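Local coordinates for protein nitrite oxidoreductase subunit A (Kuenenia stuttgartiensis, PDB 7B04) that belongs to the molybdopterin oxidoreductase family and binds a molybdenum atom, two MD1 groups and an iron/sulfur cluster, at residues M324-P335 with K343-N352; F995-L1003 with F1051-I1059. All blocks are in the same frame, centred on the assembly; numbering follows the deposited sequence.

In the fold
Two contacts, each holding one end of a different MD1, illustrate how a molybdopterin protein shares out recognition. Interaction 1 lies at the edge of a parallel sheet and receives the guanine of MD1 in chain C, while interaction 2, much later in the sequence, meets the pterin of MD1 in chain D. Their centres are 35 Å apart and their nearest atoms about 13 Å, so they do not touch; they are related through the cofactors between them. In interaction 2 the side chain of Gln1056 is about 12 Å from the molybdenum atom, and in interaction 1 that of Asn352 is about 13 Å from the second MD1.

Interaction 1: residues M324-P335 with K343-N352; sequences MERGGKIVVITP and KADYWIPIRN. With MD1 (phosphoric acid 4-(2-amino-4-oxo-3,4,5,6,-tetrahydro-pteridin-6-yl)-2-hydroxy-3,4-dimercapto-but-3-en-yl ester guanylate ester), chain C.
Trp347 lays the edge of its indole along the backbone of Thr334 and Pro335, with CG anti to the backbone N (chi1 169°), which carries the pyrrole side toward Thr334. Its NE1 makes a weak, bent hydrogen bond to Thr334 O at 2.9 Å, and CZ2 sits 3.4 Å from Pro335 O, near the ring plane. The hydroxyl of Thr334 is bonded to Glu336 O. On the sheet face occupied by Val331 and Tyr346, CG2 of Val331 meets the phenol obliquely, 3.4 Å from Tyr346 CZ. Helix 505-517 packs there, and its Arg510 makes a cation-pi contact with the same ring. Farther along, Ile333 and Ile348 lie side by side, CG1 of the first 3.7 Å from CD1 of the second.

The two strands lie at one margin of a parallel sheet, consistent with the nucleotide-binding alpha/beta fold of molybdopterin oxidoreductases: 346-347 is the outermost strand within this chain, next to 329-332, and a strand of nitrite oxidoreductase subunit B continues the sheet in antiparallel sense. Ile348 N bonds to Val332 O at 3.0 Å and almost straight (174°). At the other end Asp345 grips Ile330 twice. Its OD2 accepts from Ile330 N at 2.9 Å through the anti lone pair, while its own N donates to Ile330 O, tilted 31° from the carbonyl plane.

Past Val332 the chain meets the guanine of MD1. The amino group N2 donates to Ile333 O, Pro335 brings CD to 3.4 Å from N3, and Asn352 CA approaches O6 at 3.2 Å. The side chain of Asn352 crosses the Pro335 ring at about a right angle, ND2 beside CG.

Interaction 2: residues F995-L1003 with F1051-I1059; sequences FYKVSRLML and FRYGSQQSI. With MD1 (phosphoric acid 4-(2-amino-4-oxo-3,4,5,6,-tetrahydro-pteridin-6-yl)-2-hydroxy-3,4-dimercapto-but-3-en-yl ester guanylate ester), chain D.
With chi1 at 167° and chi2 at 62°, Leu1001 splays its methyls between two parts of the facing loop: CD1 comes obliquely to the Phe1051 ring, 3.5 Å from CD2, and the other methyl packs on the carbonyl of Ser1055. Met1002 is extended until a bend at chi3 (69°) carries CE to the rim of Tyr1053, in the ring plane and 3.4 Å from CE1. The same methyl lies over one face of the Arg1052 guanidinium, whose NH1 is engaged by Glu1109. Across the phenol, CG of Lys997 rests 3.8 Å from Tyr1053 CE2, and the phenol's own OH is bonded to Glu1034.

Segment 1051-1059 closes on the last turn of helix 994-999 with a backbone N-H and a side-chain hydroxyl. Gly1054 N donates weakly to Val998 O, and Ser1058 OG gives its proton to Ser999 O at 2.6 Å, while accepting from Ser1055 N at 3.3 Å. Where the helix gives way to strand 1001-1007 of a mixed sheet in the C-terminal part of the chain, Met1002 N reaches Tyr1053 O at 3.3 Å, standing above the carbonyl plane.

Next to Ser1058, Gln1057 points away from 995-1003 and reaches MD1 of chain D. Its NE2 donates to the pterin nitrogen N18 at 2.9 Å, and OE1 faces the amino group N16, in a bond modelled very short and so of doubtful length. One amide thus matches a neighbouring acceptor and donor of the pterin, which would favour the modelled orientation of the amide and suits recognition of the pterin edge.

Interaction 1: residues M324-P335 with K343-N352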
loop_
_atom_site.group_PDB
_atom_site.type_symbol
_atom_site.label_atom_id
_atom_site.label_comp_id
_atom_site.label_asym_id
_atom_site.label_seq_id
_atom_site.Cartn_x
_atom_site.Cartn_y
_atom_site.Cartn_z
ATOM N N MET B 324 5.521 -6.903 -21.179
ATOM C CA MET B 324 6.354 -6.097 -22.061
ATOM C C MET B 324 7.723 -6.718 -22.298
ATOM O O MET B 324 8.515 -6.147 -23.054
ATOM C CB MET B 324 6.526 -4.687 -21.484
ATOM C CG MET B 324 7.427 -4.635 -20.265
ATOM S SD MET B 324 7.716 -2.956 -19.684
ATOM C CE MET B 324 6.126 -2.582 -18.953
ATOM N N GLU B 325 8.019 -7.862 -21.679
ATOM C CA GLU B 325 9.315 -8.513 -21.818
ATOM C C GLU B 325 9.263 -9.804 -22.621
ATOM O O GLU B 325 10.311 -10.417 -22.849
ATOM C CB GLU B 325 9.900 -8.808 -20.432
ATOM C CG GLU B 325 10.115 -7.584 -19.575
ATOM C CD GLU B 325 10.602 -7.935 -18.183
ATOM O OE1 GLU B 325 10.695 -9.142 -17.865
ATOM O OE2 GLU B 325 10.894 -7.004 -17.406
ATOM N N ARG B 326 8.078 -10.249 -23.033
ATOM C CA ARG B 326 7.925 -11.506 -23.763
ATOM C C ARG B 326 7.097 -11.307 -25.033
ATOM O O ARG B 326 6.260 -12.137 -25.395
ATOM C CB ARG B 326 7.339 -12.602 -22.869
ATOM C CG ARG B 326 7.714 -12.454 -21.405
ATOM C CD ARG B 326 7.044 -13.484 -20.512
ATOM N NE ARG B 326 7.582 -13.429 -19.157
ATOM C CZ ARG B 326 8.379 -14.350 -18.624
ATOM N NH1 ARG B 326 8.819 -14.201 -17.382
ATOM N NH2 ARG B 326 8.745 -15.412 -19.328
ATOM N N GLY B 327 7.331 -10.197 -25.728
ATOM C CA GLY B 327 6.639 -9.921 -26.974
ATOM C C GLY B 327 5.183 -9.570 -26.828
ATOM O O GLY B 327 4.420 -9.754 -27.774
ATOM N N GLY B 328 4.785 -9.040 -25.676
ATOM C CA GLY B 328 3.404 -8.663 -25.457
ATOM C C GLY B 328 3.179 -7.165 -25.444
ATOM O O GLY B 328 4.118 -6.398 -25.211
ATOM N N LYS B 329 1.946 -6.732 -25.700
ATOM C CA LYS B 329 1.582 -5.323 -25.698
ATOM C C LYS B 329 0.574 -5.057 -24.588
ATOM O O LYS B 329 -0.344 -5.853 -24.367
ATOM C CB LYS B 329 1.002 -4.893 -27.047
ATOM C CG LYS B 329 2.023 -4.645 -28.144
ATOM C CD LYS B 329 1.355 -4.018 -29.360
ATOM C CE LYS B 329 2.367 -3.630 -30.427
ATOM N NZ LYS B 329 1.709 -2.965 -31.586
ATOM N N ILE B 330 0.756 -3.940 -23.889
ATOM C CA ILE B 330 -0.064 -3.570 -22.742
ATOM C C ILE B 330 -0.830 -2.298 -23.080
ATOM O O ILE B 330 -0.263 -1.355 -23.643
ATOM C CB ILE B 330 0.795 -3.379 -21.475
ATOM C CG1 ILE B 330 1.518 -4.682 -21.128
ATOM C CG2 ILE B 330 -0.060 -2.918 -20.304
ATOM C CD1 ILE B 330 2.596 -4.524 -20.079
ATOM N N VAL B 331 -2.119 -2.275 -22.741
ATOM C CA VAL B 331 -2.984 -1.130 -23.000
ATOM C C VAL B 331 -3.738 -0.782 -21.725
ATOM O O VAL B 331 -4.268 -1.671 -21.049
ATOM C CB VAL B 331 -3.981 -1.413 -24.141
ATOM C CG1 VAL B 331 -4.838 -0.185 -24.422
ATOM C CG2 VAL B 331 -3.252 -1.861 -25.392
ATOM N N VAL B 332 -3.785 0.509 -21.400
ATOM C CA VAL B 332 -4.522 1.017 -20.248
ATOM C C VAL B 332 -5.459 2.112 -20.736
ATOM O O VAL B 332 -5.030 3.032 -21.441
ATOM C CB VAL B 332 -3.580 1.555 -19.153
ATOM C CG1 VAL B 332 -4.379 2.192 -18.028
ATOM C CG2 VAL B 332 -2.701 0.437 -18.617
ATOM N N ILE B 333 -6.730 2.017 -20.364
ATOM C CA ILE B 333 -7.759 2.949 -20.825
ATOM C C ILE B 333 -8.374 3.574 -19.578
ATOM O O ILE B 333 -9.364 3.081 -19.037
ATOM C CB ILE B 333 -8.825 2.261 -21.682
ATOM C CG1 ILE B 333 -8.181 1.543 -22.869
ATOM C CG2 ILE B 333 -9.864 3.266 -22.157
ATOM C CD1 ILE B 333 -9.110 0.577 -23.568
ATOM N N THR B 334 -7.814 4.693 -19.131
ATOM C CA THR B 334 -8.257 5.336 -17.905
ATOM C C THR B 334 -8.290 6.842 -18.108
ATOM O O THR B 334 -7.551 7.374 -18.946
ATOM C CB THR B 334 -7.347 4.998 -16.709
ATOM O OG1 THR B 334 -5.989 5.334 -17.021
ATOM C CG2 THR B 334 -7.441 3.520 -16.350
ATOM N N PRO B 335 -9.142 7.554 -17.365
ATOM C CA PRO B 335 -9.121 9.021 -17.449
ATOM C C PRO B 335 -7.823 9.617 -16.944
ATOM O O PRO B 335 -7.385 10.651 -17.461
ATOM C CB PRO B 335 -10.310 9.439 -16.577
ATOM C CG PRO B 335 -10.471 8.310 -15.614
ATOM C CD PRO B 335 -10.137 7.073 -16.391
ATOM N N LYS B 343 3.215 1.186 -17.530
ATOM C CA LYS B 343 3.556 -0.077 -18.157
ATOM C C LYS B 343 2.885 -0.246 -19.507
ATOM O O LYS B 343 3.264 -1.148 -20.262
ATOM C CB LYS B 343 3.175 -1.225 -17.223
ATOM C CG LYS B 343 3.514 -0.972 -15.754
ATOM C CD LYS B 343 5.002 -0.710 -15.563
ATOM C CE LYS B 343 5.410 -0.842 -14.106
ATOM N NZ LYS B 343 5.137 0.385 -13.313
ATOM N N ALA B 344 1.911 0.602 -19.828
ATOM C CA ALA B 344 1.167 0.461 -21.068
ATOM C C ALA B 344 2.020 0.853 -22.266
ATOM O O ALA B 344 2.846 1.769 -22.196
ATOM C CB ALA B 344 -0.094 1.322 -21.025
ATOM N N ASP B 345 1.807 0.144 -23.378
ATOM C CA ASP B 345 2.417 0.534 -24.643
ATOM C C ASP B 345 1.840 1.851 -25.142
ATOM O O ASP B 345 2.557 2.653 -25.752
ATOM C CB ASP B 345 2.205 -0.572 -25.677
ATOM C CG ASP B 345 3.303 -1.620 -25.650
ATOM O OD1 ASP B 345 4.342 -1.421 -26.310
ATOM O OD2 ASP B 345 3.130 -2.640 -24.952
ATOM N N TYR B 346 0.551 2.082 -24.900
ATOM C CA TYR B 346 -0.101 3.338 -25.251
ATOM C C TYR B 346 -1.291 3.535 -24.324
ATOM O O TYR B 346 -2.070 2.601 -24.107
ATOM C CB TYR B 346 -0.533 3.360 -26.725
ATOM C CG TYR B 346 -1.254 2.124 -27.228
ATOM C CD1 TYR B 346 -0.552 0.975 -27.572
ATOM C CD2 TYR B 346 -2.633 2.121 -27.395
ATOM C CE1 TYR B 346 -1.205 -0.148 -28.043
ATOM C CE2 TYR B 346 -3.295 1.002 -27.867
ATOM C CZ TYR B 346 -2.577 -0.127 -28.192
ATOM O OH TYR B 346 -3.235 -1.241 -28.661
ATOM N N TRP B 347 -1.421 4.740 -23.774
ATOM C CA TRP B 347 -2.475 5.065 -22.821
ATOM C C TRP B 347 -3.611 5.796 -23.523
ATOM O O TRP B 347 -3.377 6.788 -24.223
ATOM C CB TRP B 347 -1.927 5.926 -21.680
ATOM C CG TRP B 347 -2.993 6.523 -20.807
ATOM C CD1 TRP B 347 -3.946 5.849 -20.102
ATOM C CD2 TRP B 347 -3.213 7.916 -20.547
ATOM N NE1 TRP B 347 -4.746 6.734 -19.418
ATOM C CE2 TRP B 347 -4.316 8.009 -19.675
ATOM C CE3 TRP B 347 -2.583 9.092 -20.966
ATOM C CZ2 TRP B 347 -4.804 9.229 -19.217
ATOM C CZ3 TRP B 347 -3.069 10.304 -20.507
ATOM C CH2 TRP B 347 -4.168 10.363 -19.642
ATOM N N ILE B 348 -4.831 5.304 -23.334
ATOM C CA ILE B 348 -6.017 5.886 -23.959
ATOM C C ILE B 348 -6.795 6.698 -22.929
ATOM O O ILE B 348 -7.493 6.115 -22.086
ATOM C CB ILE B 348 -6.910 4.800 -24.580
ATOM C CG1 ILE B 348 -6.148 4.027 -25.658
ATOM C CG2 ILE B 348 -8.175 5.416 -25.162
ATOM C CD1 ILE B 348 -6.859 2.777 -26.128
ATOM N N PRO B 349 -6.699 8.027 -22.941
ATOM C CA PRO B 349 -7.575 8.829 -22.081
ATOM C C PRO B 349 -9.026 8.671 -22.505
ATOM O O PRO B 349 -9.335 8.460 -23.681
ATOM C CB PRO B 349 -7.079 10.264 -22.301
ATOM C CG PRO B 349 -5.696 10.113 -22.853
ATOM C CD PRO B 349 -5.732 8.861 -23.673
ATOM N N ILE B 350 -9.926 8.776 -21.530
ATOM C CA ILE B 350 -11.350 8.603 -21.785
ATOM C C ILE B 350 -12.130 9.411 -20.760
ATOM O O ILE B 350 -11.657 9.660 -19.646
ATOM C CB ILE B 350 -11.752 7.107 -21.753
ATOM C CG1 ILE B 350 -13.132 6.902 -22.381
ATOM C CG2 ILE B 350 -11.715 6.567 -20.333
ATOM C CD1 ILE B 350 -13.443 5.464 -22.712
ATOM N N ARG B 351 -13.332 9.833 -21.147
ATOM C CA ARG B 351 -14.246 10.458 -20.206
ATOM C C ARG B 351 -14.881 9.380 -19.341
ATOM O O ARG B 351 -15.177 8.279 -19.813
ATOM C CB ARG B 351 -15.320 11.255 -20.954
ATOM C CG ARG B 351 -16.284 12.022 -20.062
ATOM C CD ARG B 351 -17.108 13.016 -20.873
ATOM N NE ARG B 351 -17.996 12.362 -21.830
ATOM C CZ ARG B 351 -19.246 11.996 -21.566
ATOM N NH1 ARG B 351 -19.980 11.409 -22.501
ATOM N NH2 ARG B 351 -19.762 12.213 -20.363
ATOM N N ASN B 352 -15.092 9.701 -18.070
ATOM C CA ASN B 352 -15.580 8.702 -17.131
ATOM C C ASN B 352 -17.031 8.337 -17.425
ATOM O O ASN B 352 -17.822 9.163 -17.890
ATOM C CB ASN B 352 -15.422 9.203 -15.698
ATOM C CG ASN B 352 -14.096 9.908 -15.471
ATOM O OD1 ASN B 352 -13.804 10.922 -16.105
ATOM N ND2 ASN B 352 -13.286 9.372 -14.565
HETATM P PB MD1 C . -9.822 -1.506 -8.718
HETATM O O3B MD1 C . -10.779 -0.185 -8.489
HETATM O O1B MD1 C . -8.525 -1.084 -9.366
HETATM O O2B MD1 C . -10.535 -2.490 -9.614
HETATM O O3A MD1 C . -9.519 -2.199 -7.250
HETATM C C10 MD1 C . -10.546 -2.828 -6.533
HETATM C C11 MD1 C . -9.947 -4.033 -5.752
HETATM O O11 MD1 C . -8.469 -3.575 -5.331
HETATM C C12 MD1 C . -10.793 -4.405 -4.780
HETATM S S12 MD1 C . -12.579 -4.336 -5.103
HETATM C C13 MD1 C . -10.423 -4.956 -3.377
HETATM S S13 MD1 C . -11.817 -5.386 -2.298
HETATM C C14 MD1 C . -9.099 -5.101 -2.836
HETATM N N15 MD1 C . -8.570 -3.595 -2.686
HETATM C C16 MD1 C . -7.180 -3.516 -2.493
HETATM C C15 MD1 C . -6.560 -2.544 -1.554
HETATM O O14 MD1 C . -7.240 -1.802 -0.928
HETATM N N17 MD1 C . -5.079 -2.516 -1.410
HETATM C C17 MD1 C . -4.197 -3.486 -2.231
HETATM N N16 MD1 C . -2.755 -3.452 -2.082
HETATM N N18 MD1 C . -4.825 -4.473 -3.187
HETATM C C20 MD1 C . -6.257 -4.515 -3.337
HETATM N N8 MD1 C . -6.893 -5.412 -4.216
HETATM C C7 MD1 C . -8.186 -6.075 -3.535
HETATM P PA MD1 C . -10.300 1.374 -8.731
HETATM O O1A MD1 C . -11.267 2.280 -8.012
HETATM O O2A MD1 C . -8.912 1.543 -8.163
HETATM O "O5'" MD1 C . -10.286 1.771 -10.331
HETATM C "C5'" MD1 C . -9.165 1.457 -11.101
HETATM C "C4'" MD1 C . -8.888 2.565 -12.176
HETATM O "O4'" MD1 C . -10.145 2.857 -13.055
HETATM C "C1'" MD1 C . -10.166 4.409 -13.124
HETATM N N9 MD1 C . -11.517 4.933 -13.457
HETATM C C4 MD1 C . -12.020 4.731 -14.671
HETATM N N3 MD1 C . -11.480 4.029 -15.870
HETATM C C2 MD1 C . -12.273 3.959 -17.096
HETATM N N2 MD1 C . -11.747 3.274 -18.263
HETATM N N1 MD1 C . -13.579 4.571 -17.146
HETATM C C6 MD1 C . -14.090 5.243 -15.991
HETATM O O6 MD1 C . -15.161 5.746 -16.024
HETATM C C5 MD1 C . -13.250 5.313 -14.709
HETATM N N7 MD1 C . -13.482 5.862 -13.520
HETATM C C8 MD1 C . -12.410 5.634 -12.734
HETATM C "C2'" MD1 C . -9.827 4.723 -11.939
HETATM O "O2'" MD1 C . -9.372 6.105 -11.880
HETATM C "C3'" MD1 C . -8.582 3.674 -11.613
HETATM O "O3'" MD1 C . -7.344 4.178 -12.193
#

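Interaction 2: residues F995-L1003 with F1051-I1059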
loop_
_atom_site.group_PDB
_atom_site.type_symbol
_atom_site.label_atom_id
_atom_site.label_comp_id
_atom_site.label_asym_id
_atom_site.label_seq_id
_atom_site.Cartn_x
_atom_site.Cartn_y
_atom_site.Cartn_z
ATOM N N PHE B 995 -23.843 17.816 14.126
ATOM C CA PHE B 995 -23.395 16.682 13.328
ATOM C C PHE B 995 -22.968 17.079 11.921
ATOM O O PHE B 995 -22.199 16.341 11.295
ATOM C CB PHE B 995 -24.493 15.618 13.252
ATOM C CG PHE B 995 -23.993 14.260 12.845
ATOM C CD1 PHE B 995 -23.300 13.464 13.744
ATOM C CD2 PHE B 995 -24.213 13.780 11.565
ATOM C CE1 PHE B 995 -22.837 12.215 13.373
ATOM C CE2 PHE B 995 -23.753 12.532 11.188
ATOM C CZ PHE B 995 -23.064 11.749 12.094
ATOM N N TYR B 996 -23.453 18.211 11.403
ATOM C CA TYR B 996 -23.013 18.665 10.087
ATOM C C TYR B 996 -21.520 18.963 10.086
ATOM O O TYR B 996 -20.824 18.695 9.099
ATOM C CB TYR B 996 -23.805 19.897 9.651
ATOM C CG TYR B 996 -23.343 20.478 8.331
ATOM C CD1 TYR B 996 -23.526 19.784 7.142
ATOM C CD2 TYR B 996 -22.725 21.721 8.275
ATOM C CE1 TYR B 996 -23.104 20.311 5.933
ATOM C CE2 TYR B 996 -22.303 22.256 7.072
ATOM C CZ TYR B 996 -22.495 21.547 5.905
ATOM O OH TYR B 996 -22.079 22.074 4.705
ATOM N N LYS B 997 -21.018 19.542 11.181
ATOM C CA LYS B 997 -19.583 19.766 11.314
ATOM C C LYS B 997 -18.820 18.455 11.173
ATOM O O LYS B 997 -17.751 18.408 10.554
ATOM C CB LYS B 997 -19.282 20.427 12.662
ATOM C CG LYS B 997 -17.815 20.735 12.902
ATOM C CD LYS B 997 -17.562 21.110 14.357
ATOM C CE LYS B 997 -18.086 22.502 14.675
ATOM N NZ LYS B 997 -17.744 22.921 16.063
ATOM N N VAL B 998 -19.357 17.380 11.750
ATOM C CA VAL B 998 -18.745 16.066 11.610
ATOM C C VAL B 998 -18.876 15.553 10.178
ATOM O O VAL B 998 -17.983 14.868 9.663
ATOM C CB VAL B 998 -19.377 15.094 12.624
ATOM C CG1 VAL B 998 -18.587 13.803 12.707
ATOM C CG2 VAL B 998 -19.511 15.748 13.984
ATOM N N SER B 999 -19.996 15.859 9.515
ATOM C CA SER B 999 -20.297 15.229 8.227
ATOM C C SER B 999 -19.608 15.930 7.051
ATOM O O SER B 999 -19.241 15.273 6.069
ATOM C CB SER B 999 -21.805 15.151 8.021
ATOM O OG SER B 999 -22.445 14.697 9.211
ATOM N N ARG B 1000 -19.476 17.262 7.077
ATOM C CA ARG B 1000 -18.904 17.948 5.910
ATOM C C ARG B 1000 -17.401 17.679 5.805
ATOM O O ARG B 1000 -16.661 17.869 6.780
ATOM C CB ARG B 1000 -19.158 19.442 5.996
ATOM C CG ARG B 1000 -19.187 20.093 4.636
ATOM C CD ARG B 1000 -19.001 21.597 4.702
ATOM N NE ARG B 1000 -18.779 22.168 3.375
ATOM C CZ ARG B 1000 -18.544 23.456 3.138
ATOM N NH1 ARG B 1000 -18.502 24.333 4.138
ATOM N NH2 ARG B 1000 -18.357 23.872 1.893
ATOM N N LEU B 1001 -16.944 17.244 4.620
ATOM C CA LEU B 1001 -15.558 16.806 4.443
ATOM C C LEU B 1001 -14.669 17.996 4.079
ATOM O O LEU B 1001 -14.978 18.770 3.164
ATOM C CB LEU B 1001 -15.436 15.659 3.422
ATOM C CG LEU B 1001 -14.034 15.294 2.893
ATOM C CD1 LEU B 1001 -13.165 14.823 4.060
ATOM C CD2 LEU B 1001 -14.064 14.168 1.808
ATOM N N MET B 1002 -13.538 18.092 4.774
ATOM C CA MET B 1002 -12.514 19.117 4.596
ATOM C C MET B 1002 -11.172 18.407 4.639
ATOM O O MET B 1002 -10.734 17.967 5.708
ATOM C CB MET B 1002 -12.568 20.182 5.685
ATOM C CG MET B 1002 -11.666 21.357 5.381
ATOM S SD MET B 1002 -11.830 22.748 6.517
ATOM C CE MET B 1002 -11.121 22.009 7.977
ATOM N N LEU B 1003 -10.583 18.198 3.467
ATOM C CA LEU B 1003 -9.273 17.582 3.345
ATOM C C LEU B 1003 -8.352 18.477 2.523
ATOM O O LEU B 1003 -8.779 19.452 1.895
ATOM C CB LEU B 1003 -9.404 16.182 2.746
ATOM C CG LEU B 1003 -9.527 16.046 1.231
ATOM C CD1 LEU B 1003 -9.545 14.567 0.900
ATOM C CD2 LEU B 1003 -10.764 16.745 0.677
ATOM N N PHE B 1051 -9.251 12.190 8.881
ATOM C CA PHE B 1051 -9.654 13.498 8.383
ATOM C C PHE B 1051 -9.844 14.431 9.569
ATOM O O PHE B 1051 -10.088 13.986 10.697
ATOM C CB PHE B 1051 -10.978 13.449 7.588
ATOM C CG PHE B 1051 -11.056 12.323 6.613
ATOM C CD1 PHE B 1051 -11.417 11.061 7.037
ATOM C CD2 PHE B 1051 -10.807 12.528 5.267
ATOM C CE1 PHE B 1051 -11.503 10.014 6.150
ATOM C CE2 PHE B 1051 -10.899 11.477 4.370
ATOM C CZ PHE B 1051 -11.245 10.221 4.816
ATOM N N ARG B 1052 -9.762 15.737 9.305
ATOM C CA ARG B 1052 -10.159 16.706 10.322
ATOM C C ARG B 1052 -11.668 16.662 10.527
ATOM O O ARG B 1052 -12.158 16.461 11.647
ATOM C CB ARG B 1052 -9.697 18.114 9.935
ATOM C CG ARG B 1052 -8.192 18.256 9.798
ATOM C CD ARG B 1052 -7.814 19.659 9.356
ATOM N NE ARG B 1052 -8.074 20.653 10.392
ATOM C CZ ARG B 1052 -7.955 21.965 10.216
ATOM N NH1 ARG B 1052 -7.582 22.448 9.038
ATOM N NH2 ARG B 1052 -8.209 22.796 11.218
ATOM N N TYR B 1053 -12.420 16.830 9.445
ATOM C CA TYR B 1053 -13.864 16.674 9.448
ATOM C C TYR B 1053 -14.280 15.859 8.232
ATOM O O TYR B 1053 -13.605 15.862 7.198
ATOM C CB TYR B 1053 -14.603 18.021 9.424
ATOM C CG TYR B 1053 -14.068 19.073 10.367
ATOM C CD1 TYR B 1053 -13.066 19.941 9.963
ATOM C CD2 TYR B 1053 -14.579 19.214 11.652
ATOM C CE1 TYR B 1053 -12.575 20.909 10.814
ATOM C CE2 TYR B 1053 -14.093 20.185 12.510
ATOM C CZ TYR B 1053 -13.090 21.029 12.083
ATOM O OH TYR B 1053 -12.591 22.000 12.918
ATOM N N GLY B 1054 -15.399 15.161 8.365
ATOM C CA GLY B 1054 -15.980 14.443 7.247
ATOM C C GLY B 1054 -15.165 13.230 6.840
ATOM O O GLY B 1054 -14.166 12.859 7.456
ATOM N N SER B 1055 -15.622 12.601 5.763
ATOM C CA SER B 1055 -14.963 11.427 5.213
ATOM C C SER B 1055 -15.127 11.432 3.702
ATOM O O SER B 1055 -15.898 12.213 3.141
ATOM C CB SER B 1055 -15.524 10.135 5.814
ATOM O OG SER B 1055 -14.976 9.002 5.166
ATOM N N GLN B 1056 -14.407 10.519 3.050
ATOM C CA GLN B 1056 -14.594 10.300 1.622
ATOM C C GLN B 1056 -15.983 9.767 1.309
ATOM O O GLN B 1056 -16.371 9.740 0.136
ATOM C CB GLN B 1056 -13.528 9.335 1.093
ATOM C CG GLN B 1056 -13.905 7.870 1.220
ATOM C CD GLN B 1056 -13.659 7.320 2.610
ATOM O OE1 GLN B 1056 -13.379 8.067 3.548
ATOM N NE2 GLN B 1056 -13.774 6.007 2.753
ATOM N N GLN B 1057 -16.736 9.347 2.326
ATOM C CA GLN B 1057 -18.106 8.891 2.155
ATOM C C GLN B 1057 -19.125 9.999 2.404
ATOM O O GLN B 1057 -20.317 9.710 2.537
ATOM C CB GLN B 1057 -18.392 7.727 3.109
ATOM C CG GLN B 1057 -17.625 6.413 2.903
ATOM C CD GLN B 1057 -17.806 5.760 1.541
ATOM O OE1 GLN B 1057 -17.823 6.417 0.502
ATOM N NE2 GLN B 1057 -17.959 4.443 1.550
ATOM N N SER B 1058 -18.685 11.257 2.476
ATOM C CA SER B 1058 -19.612 12.379 2.559
ATOM C C SER B 1058 -20.179 12.786 1.206
ATOM O O SER B 1058 -21.183 13.506 1.162
ATOM C CB SER B 1058 -18.925 13.586 3.205
ATOM O OG SER B 1058 -18.557 13.310 4.545
ATOM N N ILE B 1059 -19.568 12.344 0.109
ATOM C CA ILE B 1059 -19.992 12.739 -1.231
ATOM C C ILE B 1059 -20.357 11.511 -2.054
ATOM O O ILE B 1059 -20.147 11.482 -3.272
ATOM C CB ILE B 1059 -18.893 13.569 -1.921
ATOM C CG1 ILE B 1059 -17.523 12.898 -1.761
ATOM C CG2 ILE B 1059 -18.851 14.975 -1.342
ATOM C CD1 ILE B 1059 -17.130 11.982 -2.902
HETATM P PB MD1 D . -14.422 -4.135 4.257
HETATM O O3B MD1 D . -12.869 -3.629 4.445
HETATM O O1B MD1 D . -15.274 -3.416 5.274
HETATM O O2B MD1 D . -14.490 -5.621 4.513
HETATM O O3A MD1 D . -15.011 -3.839 2.741
HETATM C C10 MD1 D . -14.166 -3.633 1.646
HETATM C C11 MD1 D . -14.785 -2.545 0.720
HETATM O O11 MD1 D . -14.119 -1.123 1.064
HETATM C C12 MD1 D . -14.658 -2.876 -0.566
HETATM S S12 MD1 D . -13.701 -4.359 -0.997
HETATM C C13 MD1 D . -15.271 -2.110 -1.775
HETATM S S13 MD1 D . -14.881 -2.854 -3.386
HETATM C C14 MD1 D . -16.080 -0.899 -1.797
HETATM N N15 MD1 D . -15.118 0.230 -2.402
HETATM C C16 MD1 D . -15.532 1.565 -2.215
HETATM C C15 MD1 D . -14.845 2.642 -2.976
HETATM O O14 MD1 D . -13.976 2.363 -3.732
HETATM N N17 MD1 D . -15.250 4.061 -2.792
HETATM C C17 MD1 D . -16.378 4.422 -1.802
HETATM N N16 MD1 D . -16.774 5.806 -1.627
HETATM N N18 MD1 D . -17.085 3.339 -1.025
HETATM C C20 MD1 D . -16.713 1.959 -1.190
HETATM N N8 MD1 D . -17.397 0.992 -0.437
HETATM C C7 MD1 D . -16.882 -0.514 -0.583
HETATM P PA MD1 D . -11.967 -3.949 5.790
HETATM O O1A MD1 D . -10.499 -3.975 5.445
HETATM O O2A MD1 D . -12.233 -2.855 6.782
HETATM O "O5'" MD1 D . -12.383 -5.349 6.549
HETATM C "C5'" MD1 D . -11.507 -5.787 7.551
HETATM C "C4'" MD1 D . -12.030 -5.367 8.968
HETATM O "O4'" MD1 D . -12.030 -6.605 9.909
HETATM C "C1'" MD1 D . -10.777 -6.431 10.819
HETATM N N9 MD1 D . -9.969 -7.681 10.865
HETATM C C4 MD1 D . -10.483 -8.751 11.448
HETATM N N3 MD1 D . -11.797 -8.971 12.107
HETATM C C2 MD1 D . -12.105 -10.277 12.674
HETATM N N2 MD1 D . -13.384 -10.484 13.313
HETATM N N1 MD1 D . -11.155 -11.357 12.604
HETATM C C6 MD1 D . -9.895 -11.137 11.968
HETATM O O6 MD1 D . -9.109 -12.022 11.907
HETATM C C5 MD1 D . -9.572 -9.760 11.372
HETATM N N7 MD1 D . -8.504 -9.287 10.739
HETATM C C8 MD1 D . -8.738 -7.995 10.419
HETATM C "C2'" MD1 D . -10.111 -5.470 10.315
HETATM O "O2'" MD1 D . -9.465 -4.697 11.371
HETATM C "C3'" MD1 D . -11.226 -4.539 9.518
HETATM O "O3'" MD1 D . -11.927 -3.702 10.484
#